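Local coordinates for protein probable acetyltransferase (Bacillus subtilis, PDB 1NSL) that is a putative GNAT-family N-acetyltransferase that may acetylate the N-termini of ribosomal proteins and assembles as a hexamer, at residues A21-Q32 against F40-A48; Q90-Y99 against L126-C134. All blocks are in the same frame, centred on the assembly; numbering follows the deposited sequence.

Contact 1: A21-Q32 against F40-A48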
ATOM      1  N   ALA C  21      12.829  20.446  -3.640  1.00 25.82           N
ATOM      2  CA  ALA C  21      12.085  20.462  -4.925  1.00 27.16           C
ATOM      3  C   ALA C  21      12.096  21.785  -5.776  1.00 27.34           C
ATOM      4  O   ALA C  21      12.473  21.751  -6.960  1.00 27.80           O
ATOM      5  CB  ALA C  21      10.665  19.897  -4.775  1.00 27.09           C
ATOM      6  N   GLU C  22      11.664  22.917  -5.225  1.00 26.38           N
ATOM      7  CA  GLU C  22      11.805  24.160  -6.004  1.00 27.54           C
ATOM      8  C   GLU C  22      13.216  24.244  -6.673  1.00 27.52           C
ATOM      9  O   GLU C  22      13.292  24.325  -7.882  1.00 27.32           O
ATOM     10  CB  GLU C  22      11.459  25.447  -5.196  1.00 27.12           C
ATOM     11  CG  GLU C  22      10.267  25.314  -4.236  1.00 30.46           C
ATOM     12  CD  GLU C  22      10.646  24.565  -2.945  1.00 35.93           C
ATOM     13  OE1 GLU C  22      10.985  25.223  -1.928  1.00 37.45           O
ATOM     14  OE2 GLU C  22      10.652  23.306  -2.941  1.00 37.66           O
ATOM     15  N   ARG C  23      14.322  24.175  -5.911  1.00 27.59           N
ATOM     16  CA  ARG C  23      15.651  24.295  -6.511  1.00 27.67           C
ATOM     17  C   ARG C  23      15.957  23.219  -7.546  1.00 26.82           C
ATOM     18  O   ARG C  23      16.527  23.528  -8.580  1.00 27.44           O
ATOM     19  CB  ARG C  23      16.764  24.416  -5.467  1.00 28.43           C
ATOM     20  CG  ARG C  23      16.677  25.744  -4.711  1.00 33.96           C
ATOM     21  CD  ARG C  23      17.737  26.020  -3.580  1.00 40.52           C
ATOM     22  NE  ARG C  23      17.543  27.300  -2.844  1.00 40.31           N
ATOM     23  CZ  ARG C  23      18.378  27.761  -1.895  1.00 42.09           C
ATOM     24  NH1 ARG C  23      18.140  28.924  -1.283  1.00 42.15           N
ATOM     25  NH2 ARG C  23      19.471  27.069  -1.561  1.00 42.44           N
ATOM     26  N   LEU C  24      15.573  21.972  -7.295  1.00 25.36           N
ATOM     27  CA  LEU C  24      15.807  20.928  -8.263  1.00 23.95           C
ATOM     28  C   LEU C  24      15.049  21.225  -9.563  1.00 24.02           C
ATOM     29  O   LEU C  24      15.607  21.200 -10.647  1.00 23.46           O
ATOM     30  CB  LEU C  24      15.363  19.585  -7.712  1.00 23.67           C
ATOM     31  CG  LEU C  24      15.654  18.377  -8.595  1.00 22.58           C
ATOM     32  CD1 LEU C  24      17.119  18.305  -8.785  1.00 23.56           C
ATOM     33  CD2 LEU C  24      15.204  17.121  -7.966  1.00 21.74           C
ATOM     34  N   ALA C  25      13.771  21.506  -9.458  1.00 23.87           N
ATOM     35  CA  ALA C  25      12.974  21.734 -10.644  1.00 24.24           C
ATOM     36  C   ALA C  25      13.512  22.906 -11.472  1.00 24.82           C
ATOM     37  O   ALA C  25      13.555  22.868 -12.694  1.00 24.52           O
ATOM     38  CB  ALA C  25      11.504  21.977 -10.252  1.00 23.75           C
ATOM     39  N   GLU C  26      13.938  23.958 -10.809  1.00 26.03           N
ATOM     40  CA  GLU C  26      14.424  25.110 -11.550  1.00 27.55           C
ATOM     41  C   GLU C  26      15.721  24.743 -12.254  1.00 26.71           C
ATOM     42  O   GLU C  26      15.926  25.039 -13.433  1.00 26.38           O
ATOM     43  CB  GLU C  26      14.604  26.278 -10.601  1.00 28.72           C
ATOM     44  CG  GLU C  26      15.294  27.510 -11.139  1.00 32.02           C
ATOM     45  CD  GLU C  26      15.312  28.577 -10.062  1.00 38.02           C
ATOM     46  OE1 GLU C  26      15.112  28.201  -8.872  1.00 39.70           O
ATOM     47  OE2 GLU C  26      15.475  29.779 -10.388  1.00 41.75           O
ATOM     48  N   LEU C  27      16.581  24.047 -11.534  1.00 25.90           N
ATOM     49  CA  LEU C  27      17.829  23.589 -12.123  1.00 25.57           C
ATOM     50  C   LEU C  27      17.517  22.670 -13.307  1.00 25.18           C
ATOM     51  O   LEU C  27      18.282  22.543 -14.250  1.00 24.68           O
ATOM     52  CB  LEU C  27      18.600  22.804 -11.084  1.00 25.05           C
ATOM     53  CG  LEU C  27      20.017  23.104 -10.677  1.00 25.62           C
ATOM     54  CD1 LEU C  27      20.339  24.537 -10.720  1.00 26.93           C
ATOM     55  CD2 LEU C  27      20.046  22.661  -9.246  1.00 29.17           C
ATOM     56  N   ILE C  28      16.367  22.031 -13.284  1.00 24.77           N
ATOM     57  CA  ILE C  28      16.142  21.110 -14.356  1.00 24.38           C
ATOM     58  C   ILE C  28      15.599  21.796 -15.585  1.00 24.98           C
ATOM     59  O   ILE C  28      15.863  21.353 -16.692  1.00 24.84           O
ATOM     60  CB  ILE C  28      15.254  19.958 -13.932  1.00 24.19           C
ATOM     61  CG1 ILE C  28      16.101  18.926 -13.182  1.00 23.46           C
ATOM     62  CG2 ILE C  28      14.640  19.309 -15.128  1.00 22.70           C
ATOM     63  CD1 ILE C  28      15.313  17.816 -12.577  1.00 20.42           C
ATOM     64  N   ILE C  29      14.865  22.888 -15.396  1.00 24.69           N
ATOM     65  CA  ILE C  29      14.247  23.554 -16.528  1.00 25.05           C
ATOM     66  C   ILE C  29      15.348  24.327 -17.151  1.00 25.17           C
ATOM     67  O   ILE C  29      15.346  24.629 -18.353  1.00 25.04           O
ATOM     68  CB  ILE C  29      13.151  24.553 -16.058  1.00 25.07           C
ATOM     69  CG1 ILE C  29      12.132  23.861 -15.164  1.00 26.93           C
ATOM     70  CG2 ILE C  29      12.423  25.140 -17.235  1.00 24.48           C
ATOM     71  CD1 ILE C  29      11.336  24.795 -14.266  1.00 29.59           C
ATOM     72  N   GLN C  30      16.287  24.686 -16.294  1.00 25.41           N
ATOM     73  CA  GLN C  30      17.374  25.553 -16.696  1.00 26.03           C
ATOM     74  C   GLN C  30      18.258  24.798 -17.659  1.00 26.36           C
ATOM     75  O   GLN C  30      18.694  25.321 -18.664  1.00 26.35           O
ATOM     76  CB  GLN C  30      18.150  25.980 -15.476  1.00 26.30           C
ATOM     77  CG  GLN C  30      18.461  27.412 -15.450  1.00 26.56           C
ATOM     78  CD  GLN C  30      18.291  27.989 -14.079  1.00 28.70           C
ATOM     79  OE1 GLN C  30      19.156  27.823 -13.204  1.00 29.29           O
ATOM     80  NE2 GLN C  30      17.171  28.677 -13.876  1.00 29.75           N
ATOM     81  N   ASN C  31      18.514  23.539 -17.361  1.00 27.20           N
ATOM     82  CA  ASN C  31      19.224  22.728 -18.315  1.00 27.73           C
ATOM     83  C   ASN C  31      18.144  21.874 -18.855  1.00 28.70           C
ATOM     84  O   ASN C  31      16.982  22.206 -18.671  1.00 29.02           O
ATOM     85  CB  ASN C  31      20.247  21.937 -17.614  1.00 26.87           C
ATOM     86  CG  ASN C  31      20.916  22.731 -16.552  1.00 26.75           C
ATOM     87  OD1 ASN C  31      22.080  23.110 -16.696  1.00 28.54           O
ATOM     88  ND2 ASN C  31      20.197  23.005 -15.473  1.00 23.66           N
ATOM     89  N   GLN C  32      18.446  20.771 -19.508  1.00 29.85           N
ATOM     90  CA  GLN C  32      17.294  20.085 -20.059  1.00 31.47           C
ATOM     91  C   GLN C  32      17.391  19.932 -21.548  1.00 32.10           C
ATOM     92  O   GLN C  32      16.858  19.002 -22.128  1.00 32.34           O
ATOM     93  CB  GLN C  32      16.068  20.953 -19.807  1.00 30.90           C
ATOM     94  CG  GLN C  32      14.771  20.220 -19.945  1.00 33.36           C
ATOM     95  CD  GLN C  32      13.867  20.770 -21.037  1.00 36.42           C
ATOM     96  OE1 GLN C  32      12.979  20.059 -21.502  1.00 38.47           O
ATOM     97  NE2 GLN C  32      14.069  22.031 -21.435  1.00 37.20           N
ATOM     98  N   PHE C  40      19.488  11.489 -18.185  1.00 35.02           N
ATOM     99  CA  PHE C  40      18.477  11.713 -17.142  1.00 37.07           C
ATOM    100  C   PHE C  40      17.376  12.541 -17.748  1.00 38.60           C
ATOM    101  O   PHE C  40      17.452  13.768 -17.770  1.00 39.14           O
ATOM    102  CB  PHE C  40      19.042  12.403 -15.908  1.00 36.68           C
ATOM    103  CG  PHE C  40      18.008  13.054 -15.046  1.00 36.18           C
ATOM    104  CD1 PHE C  40      17.886  12.710 -13.686  1.00 38.02           C
ATOM    105  CD2 PHE C  40      17.172  14.033 -15.566  1.00 33.98           C
ATOM    106  CE1 PHE C  40      16.906  13.328 -12.844  1.00 35.89           C
ATOM    107  CE2 PHE C  40      16.223  14.667 -14.760  1.00 35.07           C
ATOM    108  CZ  PHE C  40      16.084  14.301 -13.375  1.00 35.61           C
ATOM    109  N   PHE C  41      16.353  11.875 -18.258  1.00 40.75           N
ATOM    110  CA  PHE C  41      15.287  12.587 -18.961  1.00 42.91           C
ATOM    111  C   PHE C  41      13.982  12.719 -18.174  1.00 44.11           C
ATOM    112  O   PHE C  41      13.393  11.704 -17.783  1.00 45.29           O
ATOM    113  CB  PHE C  41      15.008  11.899 -20.302  1.00 42.70           C
ATOM    114  N   ALA C  42      13.524  13.939 -17.897  1.00 44.90           N
ATOM    115  CA  ALA C  42      12.138  14.014 -17.407  1.00 45.32           C
ATOM    116  C   ALA C  42      11.228  13.783 -18.641  1.00 45.08           C
ATOM    117  O   ALA C  42      10.227  13.064 -18.534  1.00 45.41           O
ATOM    118  CB  ALA C  42      11.809  15.319 -16.676  1.00 45.10           C
ATOM    119  N   GLU C  43      11.629  14.316 -19.809  1.00 44.85           N
ATOM    120  CA  GLU C  43      10.841  14.218 -21.075  1.00 44.70           C
ATOM    121  C   GLU C  43       9.652  15.203 -20.997  1.00 44.53           C
ATOM    122  O   GLU C  43       9.478  16.100 -21.837  1.00 44.55           O
ATOM    123  CB  GLU C  43      10.365  12.763 -21.348  1.00 44.49           C
ATOM    124  N   ASN C  44       8.810  14.982 -19.994  1.00 44.08           N
ATOM    125  CA  ASN C  44       7.808  15.946 -19.582  1.00 43.20           C
ATOM    126  C   ASN C  44       8.425  16.262 -18.229  1.00 42.39           C
ATOM    127  O   ASN C  44       8.160  15.579 -17.212  1.00 42.01           O
ATOM    128  CB  ASN C  44       6.425  15.316 -19.433  1.00 43.42           C
ATOM    129  N   PRO C  45       9.206  17.339 -18.239  1.00 41.37           N
ATOM    130  CA  PRO C  45      10.129  17.674 -17.159  1.00 40.80           C
ATOM    131  C   PRO C  45       9.422  17.995 -15.874  1.00 40.35           C
ATOM    132  O   PRO C  45       8.247  17.712 -15.678  1.00 41.40           O
ATOM    133  CB  PRO C  45      10.865  18.915 -17.675  1.00 40.87           C
ATOM    134  CG  PRO C  45      10.395  19.099 -19.106  1.00 41.69           C
ATOM    135  CD  PRO C  45       9.091  18.406 -19.245  1.00 41.11           C
ATOM    136  N   SER C  46      10.159  18.630 -14.996  1.00 39.08           N
ATOM    137  CA  SER C  46       9.710  18.903 -13.659  1.00 37.85           C
ATOM    138  C   SER C  46       8.438  19.681 -13.459  1.00 36.30           C
ATOM    139  O   SER C  46       7.737  20.074 -14.407  1.00 36.79           O
ATOM    140  CB  SER C  46      10.829  19.671 -13.011  1.00 39.01           C
ATOM    141  OG  SER C  46      11.659  20.189 -14.044  1.00 39.31           O
ATOM    142  N   SER C  47       8.208  19.930 -12.178  1.00 34.16           N
ATOM    143  CA  SER C  47       7.045  20.585 -11.634  1.00 32.05           C
ATOM    144  C   SER C  47       7.351  20.494 -10.177  1.00 31.71           C
ATOM    145  O   SER C  47       7.310  19.431  -9.625  1.00 31.95           O
ATOM    146  CB  SER C  47       5.808  19.767 -11.904  1.00 31.22           C
ATOM    147  OG  SER C  47       4.935  19.860 -10.802  1.00 27.62           O
ATOM    148  N   ALA C  48       7.707  21.593  -9.542  1.00 31.88           N
ATOM    149  CA  ALA C  48       8.123  21.560  -8.132  1.00 31.57           C
ATOM    150  C   ALA C  48       7.189  20.760  -7.218  1.00 32.05           C
ATOM    151  O   ALA C  48       7.647  20.226  -6.221  1.00 32.50           O
ATOM    152  CB  ALA C  48       8.326  22.973  -7.578  1.00 31.78           C
TER
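I28, S46 and A25 form the close-fitting part of this contact, where the buried face of helix 21-30 receives the chain that leads into the next helix. Methyl CD1 of I28 approaches the F40 ring obliquely, 3.7 Å from CZ, the two side chains crossing at about a right angle. I28 sets CG1 beside its backbone N (chi1 -81°), which leaves CG2 anti to that N and facing S46 OG. The serine CB also rests on A25 CB at 3.7 Å, and A25 CB in turn reaches A48 CB at 4.3 Å. The alanines and the serine leave little side chain between loop and helix, with A21 CB beside A48 O. Y51 of helix 48-65 packs on A21, I28 and S46, and W100 on I28 and F40.

The outer side is looser. Q32, bent at chi2, brings OE1 to 3.7 Å from P45 CG, a van der Waals touch, while I29 CG1 only grazes S46 OG (3.9 Å). At the far end E22, whose CB points away from the loop, forms a salt bridge with R52. S47 is the N-cap of helix 48-65, its OG bonded to T50 N; the two helices and their connecting loop are the paired N-terminal helices of the GNAT fold.

Contact 2: Q90-Y99 against L126-C134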
ATOM      1  N   GLN C  90      22.397  -7.052  -6.427  1.00 29.72           N
ATOM      2  CA  GLN C  90      23.136  -7.685  -5.327  1.00 30.23           C
ATOM      3  C   GLN C  90      23.586  -9.076  -5.678  1.00 29.86           C
ATOM      4  O   GLN C  90      24.608  -9.544  -5.201  1.00 30.63           O
ATOM      5  CB  GLN C  90      22.314  -7.748  -4.027  1.00 30.62           C
ATOM      6  CG  GLN C  90      22.600  -6.631  -3.010  1.00 33.31           C
ATOM      7  CD  GLN C  90      24.096  -6.486  -2.708  1.00 35.66           C
ATOM      8  OE1 GLN C  90      24.916  -7.321  -3.130  1.00 34.04           O
ATOM      9  NE2 GLN C  90      24.452  -5.422  -1.992  1.00 36.61           N
ATOM     10  N   VAL C  91      22.856  -9.746  -6.539  1.00 29.70           N
ATOM     11  CA  VAL C  91      23.269 -11.097  -6.850  1.00 29.66           C
ATOM     12  C   VAL C  91      24.489 -11.100  -7.702  1.00 29.35           C
ATOM     13  O   VAL C  91      25.418 -11.853  -7.439  1.00 30.33           O
ATOM     14  CB  VAL C  91      22.203 -11.931  -7.563  1.00 29.68           C
ATOM     15  CG1 VAL C  91      22.610 -13.393  -7.501  1.00 28.57           C
ATOM     16  CG2 VAL C  91      20.858 -11.717  -6.908  1.00 30.16           C
ATOM     17  N   ASN C  92      24.516 -10.293  -8.743  1.00 28.74           N
ATOM     18  CA  ASN C  92      25.732 -10.316  -9.544  1.00 28.31           C
ATOM     19  C   ASN C  92      26.777  -9.377  -8.986  1.00 27.94           C
ATOM     20  O   ASN C  92      27.857  -9.223  -9.534  1.00 26.84           O
ATOM     21  CB  ASN C  92      25.433 -10.033 -11.006  1.00 29.08           C
ATOM     22  CG  ASN C  92      24.448 -11.012 -11.585  1.00 28.92           C
ATOM     23  OD1 ASN C  92      24.723 -12.220 -11.718  1.00 29.75           O
ATOM     24  ND2 ASN C  92      23.283 -10.508 -11.909  1.00 27.98           N
ATOM     25  N   ARG C  93      26.417  -8.713  -7.899  1.00 27.82           N
ATOM     26  CA  ARG C  93      27.373  -7.906  -7.215  1.00 28.39           C
ATOM     27  C   ARG C  93      27.821  -6.688  -8.008  1.00 28.55           C
ATOM     28  O   ARG C  93      28.986  -6.288  -7.924  1.00 28.12           O
ATOM     29  CB  ARG C  93      28.574  -8.785  -6.899  1.00 28.53           C
ATOM     30  CG  ARG C  93      28.253  -9.908  -5.908  1.00 29.54           C
ATOM     31  CD  ARG C  93      29.434 -10.805  -5.538  1.00 31.16           C
ATOM     32  NE  ARG C  93      29.069 -11.593  -4.365  1.00 36.08           N
ATOM     33  CZ  ARG C  93      29.878 -12.389  -3.671  1.00 35.77           C
ATOM     34  NH1 ARG C  93      29.403 -13.063  -2.629  1.00 36.70           N
ATOM     35  NH2 ARG C  93      31.142 -12.529  -4.020  1.00 35.21           N
ATOM     36  N   LYS C  94      26.892  -6.066  -8.728  1.00 28.69           N
ATOM     37  CA  LYS C  94      27.263  -4.944  -9.586  1.00 29.14           C
ATOM     38  C   LYS C  94      26.247  -3.830  -9.587  1.00 30.43           C
ATOM     39  O   LYS C  94      25.119  -4.019  -9.131  1.00 31.66           O
ATOM     40  CB  LYS C  94      27.349  -5.439 -11.008  1.00 28.69           C
ATOM     41  CG  LYS C  94      26.078  -5.984 -11.543  1.00 25.24           C
ATOM     42  CD  LYS C  94      26.231  -6.316 -13.032  1.00 22.45           C
ATOM     43  CE  LYS C  94      24.934  -6.935 -13.594  1.00 20.18           C
ATOM     44  NZ  LYS C  94      25.151  -7.289 -14.991  1.00 21.55           N
ATOM     45  N   ALA C  95      26.581  -2.685 -10.167  1.00 30.26           N
ATOM     46  CA  ALA C  95      25.603  -1.585 -10.159  1.00 30.65           C
ATOM     47  C   ALA C  95      26.026  -0.553 -11.196  1.00 30.80           C
ATOM     48  O   ALA C  95      27.121  -0.660 -11.710  1.00 32.85           O
ATOM     49  CB  ALA C  95      25.578  -0.967  -8.779  1.00 29.75           C
ATOM     50  N   GLU C  96      25.206   0.427 -11.525  1.00 30.33           N
ATOM     51  CA  GLU C  96      25.699   1.538 -12.349  1.00 31.69           C
ATOM     52  C   GLU C  96      25.682   2.949 -11.713  1.00 32.18           C
ATOM     53  O   GLU C  96      24.946   3.191 -10.748  1.00 33.35           O
ATOM     54  CB  GLU C  96      24.940   1.583 -13.612  1.00 31.47           C
ATOM     55  CG  GLU C  96      24.674   0.185 -14.075  1.00 35.26           C
ATOM     56  CD  GLU C  96      23.783   0.187 -15.272  1.00 37.19           C
ATOM     57  OE1 GLU C  96      23.582   1.295 -15.831  1.00 39.54           O
ATOM     58  OE2 GLU C  96      23.296  -0.900 -15.628  1.00 38.35           O
ATOM     59  N   ILE C  97      26.530   3.859 -12.222  1.00 31.73           N
ATOM     60  CA  ILE C  97      26.551   5.252 -11.754  1.00 30.85           C
ATOM     61  C   ILE C  97      26.070   6.284 -12.788  1.00 29.80           C
ATOM     62  O   ILE C  97      26.323   6.158 -13.963  1.00 28.65           O
ATOM     63  CB  ILE C  97      27.929   5.597 -11.195  1.00 31.98           C
ATOM     64  CG1 ILE C  97      28.111   4.855  -9.857  1.00 31.82           C
ATOM     65  CG2 ILE C  97      28.157   7.139 -11.029  1.00 29.40           C
ATOM     66  CD1 ILE C  97      29.465   5.049  -9.247  1.00 29.39           C
ATOM     67  N   GLY C  98      25.309   7.274 -12.337  1.00 29.65           N
ATOM     68  CA  GLY C  98      24.849   8.337 -13.223  1.00 29.18           C
ATOM     69  C   GLY C  98      25.059   9.630 -12.485  1.00 28.10           C
ATOM     70  O   GLY C  98      25.342   9.610 -11.303  1.00 29.14           O
ATOM     71  N   TYR C  99      24.940  10.751 -13.158  1.00 27.00           N
ATOM     72  CA  TYR C  99      25.216  12.009 -12.518  1.00 25.94           C
ATOM     73  C   TYR C  99      24.947  13.031 -13.558  1.00 25.51           C
ATOM     74  O   TYR C  99      25.027  12.717 -14.699  1.00 25.74           O
ATOM     75  CB  TYR C  99      26.700  12.062 -12.169  1.00 26.05           C
ATOM     76  CG  TYR C  99      27.612  11.548 -13.280  1.00 26.10           C
ATOM     77  CD1 TYR C  99      27.735  12.232 -14.473  1.00 24.20           C
ATOM     78  CD2 TYR C  99      28.339  10.380 -13.124  1.00 25.61           C
ATOM     79  CE1 TYR C  99      28.514  11.774 -15.460  1.00 25.89           C
ATOM     80  CE2 TYR C  99      29.157   9.909 -14.126  1.00 27.42           C
ATOM     81  CZ  TYR C  99      29.229  10.612 -15.301  1.00 28.42           C
ATOM     82  OH  TYR C  99      30.019  10.193 -16.344  1.00 29.16           O
ATOM     83  N   LEU C 126      28.859  -1.995   0.077  1.00 31.36           N
ATOM     84  CA  LEU C 126      27.858  -2.871  -0.492  1.00 31.66           C
ATOM     85  C   LEU C 126      28.673  -4.063  -0.942  1.00 32.09           C
ATOM     86  O   LEU C 126      28.117  -5.125  -1.291  1.00 32.16           O
ATOM     87  CB  LEU C 126      27.107  -2.237  -1.636  1.00 30.67           C
ATOM     88  CG  LEU C 126      26.556  -0.866  -1.308  1.00 29.62           C
ATOM     89  CD1 LEU C 126      25.821  -0.277  -2.522  1.00 29.01           C
ATOM     90  CD2 LEU C 126      25.664  -0.930  -0.123  1.00 29.16           C
ATOM     91  N   GLU C 127      29.996  -3.861  -0.894  1.00 31.52           N
ATOM     92  CA  GLU C 127      30.960  -4.867  -1.294  1.00 31.50           C
ATOM     93  C   GLU C 127      30.724  -5.392  -2.694  1.00 30.99           C
ATOM     94  O   GLU C 127      30.914  -6.590  -2.911  1.00 31.56           O
ATOM     95  CB  GLU C 127      30.897  -6.042  -0.341  1.00 31.46           C
ATOM     96  CG  GLU C 127      31.503  -5.698   0.995  1.00 34.23           C
ATOM     97  CD  GLU C 127      31.419  -6.835   1.972  1.00 38.56           C
ATOM     98  OE1 GLU C 127      30.656  -7.811   1.737  1.00 38.43           O
ATOM     99  OE2 GLU C 127      32.128  -6.741   2.989  1.00 41.60           O
ATOM    100  N   LEU C 128      30.310  -4.524  -3.618  1.00 29.40           N
ATOM    101  CA  LEU C 128      30.070  -4.912  -4.995  1.00 28.66           C
ATOM    102  C   LEU C 128      31.359  -5.257  -5.651  1.00 27.87           C
ATOM    103  O   LEU C 128      32.420  -4.819  -5.218  1.00 26.57           O
ATOM    104  CB  LEU C 128      29.517  -3.738  -5.825  1.00 28.80           C
ATOM    105  CG  LEU C 128      28.199  -3.191  -5.303  1.00 29.44           C
ATOM    106  CD1 LEU C 128      27.533  -2.414  -6.367  1.00 27.19           C
ATOM    107  CD2 LEU C 128      27.350  -4.372  -4.868  1.00 28.40           C
ATOM    108  N   ASN C 129      31.244  -5.951  -6.775  1.00 27.45           N
ATOM    109  CA  ASN C 129      32.415  -6.346  -7.528  1.00 27.04           C
ATOM    110  C   ASN C 129      32.588  -5.482  -8.768  1.00 26.69           C
ATOM    111  O   ASN C 129      33.695  -5.153  -9.188  1.00 27.33           O
ATOM    112  CB  ASN C 129      32.332  -7.819  -7.901  1.00 26.56           C
ATOM    113  CG  ASN C 129      33.553  -8.296  -8.613  1.00 26.78           C
ATOM    114  OD1 ASN C 129      33.505  -8.628  -9.806  1.00 27.25           O
ATOM    115  ND2 ASN C 129      34.673  -8.333  -7.896  1.00 25.64           N
ATOM    116  N   ARG C 130      31.490  -5.049  -9.325  1.00 25.74           N
ATOM    117  CA  ARG C 130      31.587  -4.365 -10.583  1.00 25.70           C
ATOM    118  C   ARG C 130      30.898  -3.016 -10.458  1.00 25.49           C
ATOM    119  O   ARG C 130      29.956  -2.874  -9.743  1.00 26.49           O
ATOM    120  CB  ARG C 130      30.913  -5.272 -11.619  1.00 25.34           C
ATOM    121  CG  ARG C 130      30.507  -4.615 -12.901  1.00 26.00           C
ATOM    122  CD  ARG C 130      29.861  -5.541 -13.935  1.00 25.80           C
ATOM    123  NE  ARG C 130      29.204  -4.702 -14.947  1.00 28.28           N
ATOM    124  CZ  ARG C 130      29.798  -4.295 -16.051  1.00 27.95           C
ATOM    125  NH1 ARG C 130      31.040  -4.682 -16.291  1.00 28.95           N
ATOM    126  NH2 ARG C 130      29.162  -3.525 -16.914  1.00 26.30           N
ATOM    127  N   VAL C 131      31.373  -1.983 -11.091  1.00 25.62           N
ATOM    128  CA  VAL C 131      30.566  -0.777 -11.098  1.00 26.40           C
ATOM    129  C   VAL C 131      30.617  -0.253 -12.516  1.00 27.66           C
ATOM    130  O   VAL C 131      31.707  -0.278 -13.142  1.00 28.65           O
ATOM    131  CB  VAL C 131      31.083   0.224 -10.124  1.00 26.09           C
ATOM    132  CG1 VAL C 131      30.745   1.556 -10.554  1.00 24.94           C
ATOM    133  CG2 VAL C 131      30.440  -0.048  -8.793  1.00 26.58           C
ATOM    134  N   ALA C 132      29.492   0.153 -13.102  1.00 27.14           N
ATOM    135  CA  ALA C 132      29.643   0.665 -14.471  1.00 27.34           C
ATOM    136  C   ALA C 132      29.169   2.073 -14.613  1.00 27.93           C
ATOM    137  O   ALA C 132      28.439   2.583 -13.753  1.00 28.85           O
ATOM    138  CB  ALA C 132      28.940  -0.214 -15.460  1.00 26.33           C
ATOM    139  N   ILE C 133      29.581   2.711 -15.691  1.00 27.64           N
ATOM    140  CA  ILE C 133      29.061   4.014 -16.019  1.00 27.93           C
ATOM    141  C   ILE C 133      28.797   4.038 -17.508  1.00 28.84           C
ATOM    142  O   ILE C 133      29.600   3.570 -18.312  1.00 29.11           O
ATOM    143  CB  ILE C 133      30.084   5.091 -15.729  1.00 27.71           C
ATOM    144  CG1 ILE C 133      30.132   5.464 -14.249  1.00 27.98           C
ATOM    145  CG2 ILE C 133      29.809   6.340 -16.559  1.00 27.37           C
ATOM    146  CD1 ILE C 133      31.402   6.344 -13.923  1.00 23.68           C
ATOM    147  N   CYS C 134      27.673   4.593 -17.922  1.00 29.65           N
ATOM    148  CA  CYS C 134      27.499   4.657 -19.336  1.00 29.87           C
ATOM    149  C   CYS C 134      27.193   6.069 -19.800  1.00 29.98           C
ATOM    150  O   CYS C 134      26.935   6.945 -18.989  1.00 30.87           O
ATOM    151  CB  CYS C 134      26.545   3.585 -19.791  1.00 29.07           C
ATOM    152  SG  CYS C 134      24.895   4.039 -19.669  1.00 32.70           S
TER
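The Y99 ring meets I133 at its edge, where methyl CD1 lies near the ring plane, 4.2 Å from CE2. Its hydroxyl, hydrogen-bonded to S142, lies 3.9 Å from I133 CG2. A second flat group, the R130 guanidinium, has K94 CD placed obliquely to it; the two long chains run side by side, with CB to CB 3.6 Å. An extended chain from CG to NE takes R130 to a salt bridge with E154 and a hydrogen bond to R158 O of the second subunit; E154 probably offsets the arginine's own charge, close as it is to that of K94.

Strands 94-101 and 130-136 are parallel neighbours in a beta-alpha-beta unit completed by helix 110-124. A132 links them, its N donating to A95 O (2.9 Å) and its O accepting from I97 N (2.8 Å). The sheet face of A95 and I97 is apolar: I97 CD1 meets V131 CG1, and L128 CD1 lies against A95 CB (3.4 Å). An alanine in place of L128 would probably leave A95 without this methyl cover and open a gap at the start of the strand pair. At the start of strand 94-101, R93 and K94 both face D89 in a G1 beta bulge, and R93 O accepts from both N129 N, in the carbonyl plane, and R130 N, tilted 18° from it.

How the contacts relate
Along the chain both segments of contact 1 precede those of contact 2, and their centres are about 26 Å apart, on opposite sides of the chain's centre. They do not touch, although their nearest atoms come to about 6 Å. Contact 1 brings helix 21-30 together with the loop before helix 48-65, whereas contact 2 joins two neighbouring strands within the mixed sheet. Strand 94-101 connects the two regions: residues 94-99 belong to contact 2, and W100, the next residue, packs on L24, I28 and F40. The helical layer and the sheet thereby meet within one GNAT domain. Their surroundings in the assembly differ, since a second subunit reaches contact 2 but no other chain touches contact 1.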